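Local coordinates for protein transcriptional regulator (Actinomyces oris, PDB 5V8C) that probably acts as a phosphotransferase of the LytR-Cps2A-Psr family that attaches glycan to a cell wall-anchored surface protein, at residues Arg3-Asp8 with Asn224-Ser229; Thr22-Gly27 with Asp53-Val58. All coordinates share one frame; numbering follows the deposited sequence.

Contact 1: Arg3-Asp8 with Asn224-Ser229; sequences RPARVD and NITLDS
Arg6 folds its side chain back over the strand 226-228 and reaches the chain just beyond it. Bends at chi2 (-56°) and chi3 (-72°) curl the chain, which brings Leu227 CB over one face of the guanidinium, offset toward its rim. NH2 then meets two backbone carbonyls through weak hydrogen bonds: Asp228 O at 3.4 Å, which lies oblique to the guanidinium plane, and Ser229 O at its edge, near the plane. Beside it, Pro4 and Leu227 make an apolar patch, with Pro4 CG 4.0 Å from Leu227 CD1; Leu233 of helix 233-248 touches both side chains. Ala5, Val7 and Thr226 lie on the other face of the sheet. Thr226 has OG1 beside its own backbone N (chi1 -55°), and this hydroxyl oxygen touches Ala5 CB at 3.4 Å, while CG2 packs crosswise against Val7 CG2. At the far end Ser229 OG donates to Asp8 OD1 (2.9 Å), coming from above the carboxylate plane. Asp228 turns its carboxylate to a different strand, where OD2 accepts from Leu112 N. Parallel pairing is carried by Ala5 N to Ile225 O, Leu227 N to Ala5 O (2.9 Å), Val7 N to Leu227 O and Ser229 N to Val7 O. Backbone bonds therefore supply most of the polar grip in this partly buried edge pairing, and the arginine adds a positive charge held weakly by carbonyl oxygens, with no salt bridge to the second segment.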
ATOM      1  N   ARG A   3      10.025  14.457 -13.810  1.00 96.55           N
ATOM      2  CA  ARG A   3       9.789  13.218 -14.561  1.00 96.01           C
ATOM      3  C   ARG A   3       9.905  12.016 -13.615  1.00 96.45           C
ATOM      4  O   ARG A   3      10.750  12.035 -12.725  1.00 95.65           O
ATOM      5  CB  ARG A   3      10.801  13.066 -15.713  1.00 97.73           C
ATOM      6  CG  ARG A   3      10.432  13.818 -16.989  1.00110.10           C
ATOM      7  CD  ARG A   3      11.499  13.655 -18.060  1.00122.04           C
ATOM      8  NE  ARG A   3      12.723  14.391 -17.733  1.00135.34           N
ATOM      9  CZ  ARG A   3      13.932  14.085 -18.198  1.00152.30           C
ATOM     10  NH1 ARG A   3      14.096  13.047 -19.008  1.00142.86           N
ATOM     11  NH2 ARG A   3      14.986  14.810 -17.849  1.00136.35           N
ATOM     12  N   PRO A   4       9.101  10.947 -13.783  1.00 91.54           N
ATOM     13  CA  PRO A   4       9.230   9.801 -12.874  1.00 90.58           C
ATOM     14  C   PRO A   4      10.471   8.969 -13.149  1.00 92.87           C
ATOM     15  O   PRO A   4      10.930   8.917 -14.292  1.00 92.73           O
ATOM     16  CB  PRO A   4       7.955   8.995 -13.147  1.00 92.27           C
ATOM     17  CG  PRO A   4       7.632   9.294 -14.569  1.00 96.84           C
ATOM     18  CD  PRO A   4       8.017  10.736 -14.769  1.00 92.84           C
ATOM     19  N   ALA A   5      10.983   8.275 -12.115  1.00 87.95           N
ATOM     20  CA  ALA A   5      12.099   7.347 -12.276  1.00 87.58           C
ATOM     21  C   ALA A   5      11.556   6.108 -12.986  1.00 91.96           C
ATOM     22  O   ALA A   5      10.376   5.769 -12.828  1.00 91.45           O
ATOM     23  CB  ALA A   5      12.668   6.963 -10.921  1.00 88.22           C
ATOM     24  N   ARG A   6      12.374   5.480 -13.829  1.00 88.47           N
ATOM     25  CA  ARG A   6      11.896   4.324 -14.575  1.00 88.15           C
ATOM     26  C   ARG A   6      12.605   3.027 -14.195  1.00 93.76           C
ATOM     27  O   ARG A   6      13.793   3.030 -13.854  1.00 94.23           O
ATOM     28  CB  ARG A   6      11.940   4.563 -16.095  1.00 87.19           C
ATOM     29  CG  ARG A   6      11.389   5.918 -16.558  1.00 99.32           C
ATOM     30  CD  ARG A   6       9.960   6.191 -16.119  1.00105.85           C
ATOM     31  NE  ARG A   6       8.995   5.376 -16.848  1.00107.46           N
ATOM     32  CZ  ARG A   6       7.924   5.866 -17.460  1.00117.96           C
ATOM     33  NH1 ARG A   6       7.670   7.170 -17.427  1.00 97.22           N
ATOM     34  NH2 ARG A   6       7.101   5.060 -18.113  1.00108.18           N
ATOM     35  N   VAL A   7      11.851   1.925 -14.211  1.00 89.32           N
ATOM     36  CA  VAL A   7      12.381   0.604 -13.919  1.00 89.05           C
ATOM     37  C   VAL A   7      11.880  -0.385 -14.948  1.00 94.17           C
ATOM     38  O   VAL A   7      10.695  -0.397 -15.271  1.00 93.33           O
ATOM     39  CB  VAL A   7      12.127   0.117 -12.468  1.00 92.56           C
ATOM     40  CG1 VAL A   7      13.155   0.694 -11.506  1.00 92.43           C
ATOM     41  CG2 VAL A   7      10.706   0.429 -12.004  1.00 92.36           C
ATOM     42  N   ASP A   8      12.784  -1.195 -15.492  1.00 91.97           N
ATOM     43  CA  ASP A   8      12.371  -2.215 -16.438  1.00 92.18           C
ATOM     44  C   ASP A   8      11.829  -3.391 -15.632  1.00 94.23           C
ATOM     45  O   ASP A   8      12.527  -3.915 -14.761  1.00 94.33           O
ATOM     46  CB  ASP A   8      13.542  -2.643 -17.347  1.00 94.61           C
ATOM     47  CG  ASP A   8      14.118  -1.525 -18.202  1.00109.12           C
ATOM     48  OD1 ASP A   8      13.402  -1.039 -19.113  1.00109.55           O
ATOM     49  OD2 ASP A   8      15.306  -1.180 -18.004  1.00117.48           O
ATOM     50  N   ASN A 224       8.057  12.432  -7.861  1.00 80.20           N
ATOM     51  CA  ASN A 224       8.303  11.737  -6.593  1.00 79.07           C
ATOM     52  C   ASN A 224       7.698  10.347  -6.614  1.00 80.50           C
ATOM     53  O   ASN A 224       7.060   9.932  -5.651  1.00 76.09           O
ATOM     54  CB  ASN A 224       7.772  12.552  -5.409  1.00 80.81           C
ATOM     55  CG  ASN A 224       8.622  13.750  -5.088  1.00111.79           C
ATOM     56  OD1 ASN A 224       9.479  13.719  -4.193  1.00109.16           O
ATOM     57  ND2 ASN A 224       8.421  14.827  -5.830  1.00103.85           N
ATOM     58  N   ILE A 225       7.913   9.631  -7.734  1.00 80.31           N
ATOM     59  CA  ILE A 225       7.360   8.317  -8.038  1.00 80.29           C
ATOM     60  C   ILE A 225       8.289   7.571  -8.977  1.00 84.14           C
ATOM     61  O   ILE A 225       8.922   8.174  -9.848  1.00 85.38           O
ATOM     62  CB  ILE A 225       5.946   8.525  -8.686  1.00 84.32           C
ATOM     63  CG1 ILE A 225       4.820   8.610  -7.625  1.00 83.47           C
ATOM     64  CG2 ILE A 225       5.581   7.528  -9.812  1.00 86.23           C
ATOM     65  CD1 ILE A 225       4.893   7.686  -6.551  1.00 95.39           C
ATOM     66  N   THR A 226       8.315   6.244  -8.838  1.00 79.30           N
ATOM     67  CA  THR A 226       9.023   5.360  -9.745  1.00 79.88           C
ATOM     68  C   THR A 226       7.958   4.500 -10.435  1.00 81.20           C
ATOM     69  O   THR A 226       7.051   3.997  -9.774  1.00 78.35           O
ATOM     70  CB  THR A 226      10.112   4.580  -9.003  1.00 93.72           C
ATOM     71  OG1 THR A 226      10.965   5.507  -8.331  1.00 97.43           O
ATOM     72  CG2 THR A 226      10.941   3.712  -9.927  1.00 94.23           C
ATOM     73  N   LEU A 227       8.023   4.421 -11.771  1.00 79.32           N
ATOM     74  CA  LEU A 227       7.096   3.670 -12.617  1.00 79.72           C
ATOM     75  C   LEU A 227       7.855   2.635 -13.426  1.00 88.02           C
ATOM     76  O   LEU A 227       8.992   2.897 -13.838  1.00 89.49           O
ATOM     77  CB  LEU A 227       6.406   4.611 -13.628  1.00 79.49           C
ATOM     78  CG  LEU A 227       5.354   5.584 -13.121  1.00 82.74           C
ATOM     79  CD1 LEU A 227       4.823   6.433 -14.263  1.00 83.30           C
ATOM     80  CD2 LEU A 227       4.214   4.861 -12.398  1.00 83.86           C
ATOM     81  N   ASP A 228       7.195   1.508 -13.765  1.00 84.30           N
ATOM     82  CA  ASP A 228       7.809   0.549 -14.670  1.00 85.76           C
ATOM     83  C   ASP A 228       7.878   1.197 -16.056  1.00 89.00           C
ATOM     84  O   ASP A 228       7.156   2.156 -16.317  1.00 86.28           O
ATOM     85  CB  ASP A 228       7.055  -0.792 -14.700  1.00 88.11           C
ATOM     86  CG  ASP A 228       5.675  -0.711 -15.303  1.00103.92           C
ATOM     87  OD1 ASP A 228       5.552  -0.885 -16.540  1.00111.99           O
ATOM     88  OD2 ASP A 228       4.715  -0.493 -14.544  1.00104.98           O
ATOM     89  N   SER A 229       8.764   0.704 -16.920  1.00 88.25           N
ATOM     90  CA  SER A 229       8.978   1.261 -18.253  1.00 89.32           C
ATOM     91  C   SER A 229       7.742   1.225 -19.145  1.00 93.75           C
ATOM     92  O   SER A 229       7.554   2.144 -19.935  1.00 93.34           O
ATOM     93  CB  SER A 229      10.150   0.568 -18.935  1.00 94.34           C
ATOM     94  OG  SER A 229      11.336   0.696 -18.169  1.00 99.77           O
TER

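Contact 2: Thr22-Gly27 with Asp53-Val58; sequences TWLILG and DVIALV
The indole of Trp23 meets Val58 at its edge, where Val58 O lies near the ring plane, 3.9 Å from CD1. The ring of His111 meets the indole with the planes about 30° apart, and NE1 is hydrogen-bonded to Glu21 OE2; with CG set beside the backbone N (chi1 -69°), the indole leads away from the strand 54-58, leaving CB to pack against Val58 CB. On the same face, Ile25 CD1 reaches Val58 CG2 at 3.6 Å, the two side chains crossing at a slant. The opposite face carries Leu24, Leu26, Ile55 and Leu57. Here Ile55 CG2 touches both leucines, at 3.8 Å from Leu24 CD1 and 3.8 Å from Leu26 CD2; Leu24 runs alongside it. Antiparallel hydrogen bonds join Trp23 with Val58 and Ile25 with Ala56, the bond from Ile25 N to Ala56 O being nearly straight (175°). A classic beta bulge ends the pairing: Gly27 O accepts from Asp53 N at 2.8 Å and, weakly, from Val54 N. The pair lies deep in the mixed sheet, between strands 111-115 and 65-70. Leu236 and Leu239 of helix 233-248 pack on Trp23, Leu239 also reaching Val58, while Tyr283 touches Leu57 from the opposite face.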
ATOM      1  N   THR A  22      -4.454  -4.259 -12.828  1.00 88.69           N
ATOM      2  CA  THR A  22      -4.074  -4.335 -11.421  1.00 85.91           C
ATOM      3  C   THR A  22      -2.713  -3.637 -11.203  1.00 85.59           C
ATOM      4  O   THR A  22      -1.678  -4.049 -11.741  1.00 85.26           O
ATOM      5  CB  THR A  22      -4.210  -5.756 -10.827  1.00 94.67           C
ATOM      6  OG1 THR A  22      -3.306  -5.930  -9.733  1.00 96.34           O
ATOM      7  CG2 THR A  22      -4.048  -6.859 -11.851  1.00 96.86           C
ATOM      8  N   TRP A  23      -2.774  -2.504 -10.492  1.00 78.19           N
ATOM      9  CA  TRP A  23      -1.641  -1.658 -10.133  1.00 75.81           C
ATOM     10  C   TRP A  23      -1.049  -2.156  -8.829  1.00 76.53           C
ATOM     11  O   TRP A  23      -1.786  -2.495  -7.898  1.00 74.28           O
ATOM     12  CB  TRP A  23      -2.108  -0.199  -9.950  1.00 73.49           C
ATOM     13  CG  TRP A  23      -2.529   0.474 -11.221  1.00 75.51           C
ATOM     14  CD1 TRP A  23      -3.655   0.227 -11.950  1.00 79.22           C
ATOM     15  CD2 TRP A  23      -1.830   1.525 -11.903  1.00 75.54           C
ATOM     16  NE1 TRP A  23      -3.693   1.047 -13.055  1.00 78.95           N
ATOM     17  CE2 TRP A  23      -2.579   1.847 -13.058  1.00 79.83           C
ATOM     18  CE3 TRP A  23      -0.642   2.234 -11.648  1.00 76.40           C
ATOM     19  CZ2 TRP A  23      -2.180   2.845 -13.956  1.00 79.23           C
ATOM     20  CZ3 TRP A  23      -0.209   3.167 -12.580  1.00 78.33           C
ATOM     21  CH2 TRP A  23      -0.972   3.461 -13.719  1.00 79.68           C
ATOM     22  N   LEU A  24       0.276  -2.231  -8.765  1.00 71.96           N
ATOM     23  CA  LEU A  24       0.944  -2.629  -7.546  1.00 70.15           C
ATOM     24  C   LEU A  24       1.620  -1.380  -7.009  1.00 75.37           C
ATOM     25  O   LEU A  24       2.425  -0.755  -7.714  1.00 74.25           O
ATOM     26  CB  LEU A  24       1.956  -3.758  -7.805  1.00 70.89           C
ATOM     27  CG  LEU A  24       2.790  -4.239  -6.604  1.00 74.31           C
ATOM     28  CD1 LEU A  24       1.904  -4.692  -5.433  1.00 72.90           C
ATOM     29  CD2 LEU A  24       3.740  -5.350  -7.014  1.00 76.98           C
ATOM     30  N   ILE A  25       1.195  -0.946  -5.816  1.00 73.43           N
ATOM     31  CA  ILE A  25       1.768   0.234  -5.171  1.00 73.46           C
ATOM     32  C   ILE A  25       2.657  -0.233  -4.047  1.00 79.03           C
ATOM     33  O   ILE A  25       2.187  -0.922  -3.146  1.00 77.75           O
ATOM     34  CB  ILE A  25       0.712   1.272  -4.699  1.00 75.56           C
ATOM     35  CG1 ILE A  25      -0.239   1.677  -5.862  1.00 77.19           C
ATOM     36  CG2 ILE A  25       1.407   2.489  -4.073  1.00 74.71           C
ATOM     37  CD1 ILE A  25      -1.053   2.965  -5.646  1.00 87.58           C
ATOM     38  N   LEU A  26       3.955   0.091  -4.130  1.00 78.16           N
ATOM     39  CA  LEU A  26       4.918  -0.323  -3.126  1.00 77.95           C
ATOM     40  C   LEU A  26       5.563   0.846  -2.394  1.00 81.59           C
ATOM     41  O   LEU A  26       6.232   1.681  -3.017  1.00 81.42           O
ATOM     42  CB  LEU A  26       6.004  -1.217  -3.740  1.00 79.72           C
ATOM     43  CG  LEU A  26       5.569  -2.492  -4.440  1.00 85.65           C
ATOM     44  CD1 LEU A  26       6.762  -3.164  -5.108  1.00 87.48           C
ATOM     45  CD2 LEU A  26       4.906  -3.454  -3.477  1.00 87.64           C
ATOM     46  N   GLY A  27       5.364   0.873  -1.075  1.00 76.94           N
ATOM     47  CA  GLY A  27       6.021   1.797  -0.157  1.00 76.25           C
ATOM     48  C   GLY A  27       7.363   1.200   0.225  1.00 82.12           C
ATOM     49  O   GLY A  27       7.428   0.099   0.772  1.00 83.22           O
ATOM     50  N   ASP A  53       7.498  -1.739   2.856  1.00 86.78           N
ATOM     51  CA  ASP A  53       6.710  -1.456   4.051  1.00 85.50           C
ATOM     52  C   ASP A  53       5.223  -1.493   3.730  1.00 87.27           C
ATOM     53  O   ASP A  53       4.430  -1.957   4.548  1.00 86.87           O
ATOM     54  CB  ASP A  53       7.097  -0.090   4.647  1.00 87.23           C
ATOM     55  CG  ASP A  53       8.466  -0.054   5.304  1.00105.16           C
ATOM     56  OD1 ASP A  53       9.097  -1.131   5.433  1.00108.90           O
ATOM     57  OD2 ASP A  53       8.903   1.048   5.707  1.00112.23           O
ATOM     58  N   VAL A  54       4.852  -1.026   2.526  1.00 81.93           N
ATOM     59  CA  VAL A  54       3.465  -0.965   2.063  1.00 80.44           C
ATOM     60  C   VAL A  54       3.326  -1.700   0.730  1.00 82.83           C
ATOM     61  O   VAL A  54       4.117  -1.472  -0.186  1.00 84.87           O
ATOM     62  CB  VAL A  54       2.994   0.506   1.954  1.00 83.97           C
ATOM     63  CG1 VAL A  54       1.589   0.599   1.365  1.00 83.79           C
ATOM     64  CG2 VAL A  54       3.055   1.204   3.312  1.00 83.40           C
ATOM     65  N   ILE A  55       2.337  -2.596   0.635  1.00 75.51           N
ATOM     66  CA  ILE A  55       2.042  -3.378  -0.569  1.00 74.51           C
ATOM     67  C   ILE A  55       0.543  -3.347  -0.744  1.00 76.72           C
ATOM     68  O   ILE A  55      -0.170  -3.982   0.031  1.00 77.00           O
ATOM     69  CB  ILE A  55       2.535  -4.847  -0.473  1.00 78.37           C
ATOM     70  CG1 ILE A  55       4.008  -4.963  -0.030  1.00 78.97           C
ATOM     71  CG2 ILE A  55       2.283  -5.596  -1.766  1.00 79.87           C
ATOM     72  CD1 ILE A  55       4.152  -5.361   1.387  1.00 75.54           C
ATOM     73  N   ALA A  56       0.067  -2.609  -1.744  1.00 71.97           N
ATOM     74  CA  ALA A  56      -1.358  -2.502  -2.036  1.00 71.69           C
ATOM     75  C   ALA A  56      -1.635  -2.723  -3.521  1.00 74.55           C
ATOM     76  O   ALA A  56      -0.872  -2.273  -4.383  1.00 72.64           O
ATOM     77  CB  ALA A  56      -1.881  -1.133  -1.614  1.00 71.10           C
ATOM     78  N   LEU A  57      -2.743  -3.395  -3.816  1.00 71.49           N
ATOM     79  CA  LEU A  57      -3.142  -3.573  -5.191  1.00 72.83           C
ATOM     80  C   LEU A  57      -4.389  -2.735  -5.477  1.00 81.45           C
ATOM     81  O   LEU A  57      -5.375  -2.819  -4.741  1.00 82.74           O
ATOM     82  CB  LEU A  57      -3.258  -5.054  -5.603  1.00 74.55           C
ATOM     83  CG  LEU A  57      -4.287  -5.937  -4.919  1.00 80.04           C
ATOM     84  CD1 LEU A  57      -5.582  -5.989  -5.726  1.00 82.25           C
ATOM     85  CD2 LEU A  57      -3.747  -7.344  -4.730  1.00 78.73           C
ATOM     86  N   VAL A  58      -4.276  -1.808  -6.444  1.00 77.81           N
ATOM     87  CA  VAL A  58      -5.357  -0.894  -6.803  1.00 76.99           C
ATOM     88  C   VAL A  58      -6.074  -1.458  -7.999  1.00 83.27           C
ATOM     89  O   VAL A  58      -5.452  -1.664  -9.044  1.00 85.27           O
ATOM     90  CB  VAL A  58      -4.845   0.548  -7.027  1.00 78.88           C
ATOM     91  CG1 VAL A  58      -5.993   1.494  -7.338  1.00 78.06           C
ATOM     92  CG2 VAL A  58      -4.067   1.035  -5.810  1.00 77.19           C
TER

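Both contacts belong to one mixed seven-stranded sheet, their centres about 14 Å apart and their nearest atoms about 5 Å apart without touching. Contact 1 pairs strand 5-7, at one edge of the sheet, with 226-228; strand 111-115 comes next and separates it from the antiparallel pair of contact 2, beyond which lie 65-70 and, at the other edge, 252-256. Along the chain, contact 2 is nested within the long loop that contact 1 closes, so the N-terminal strand is joined to a partner more than 200 residues later. Helix 233-248 packs against side chains of both pairs. Contact 1 thus completes an edge of the sheet, whereas contact 2 builds its interior, near the centre of the chain.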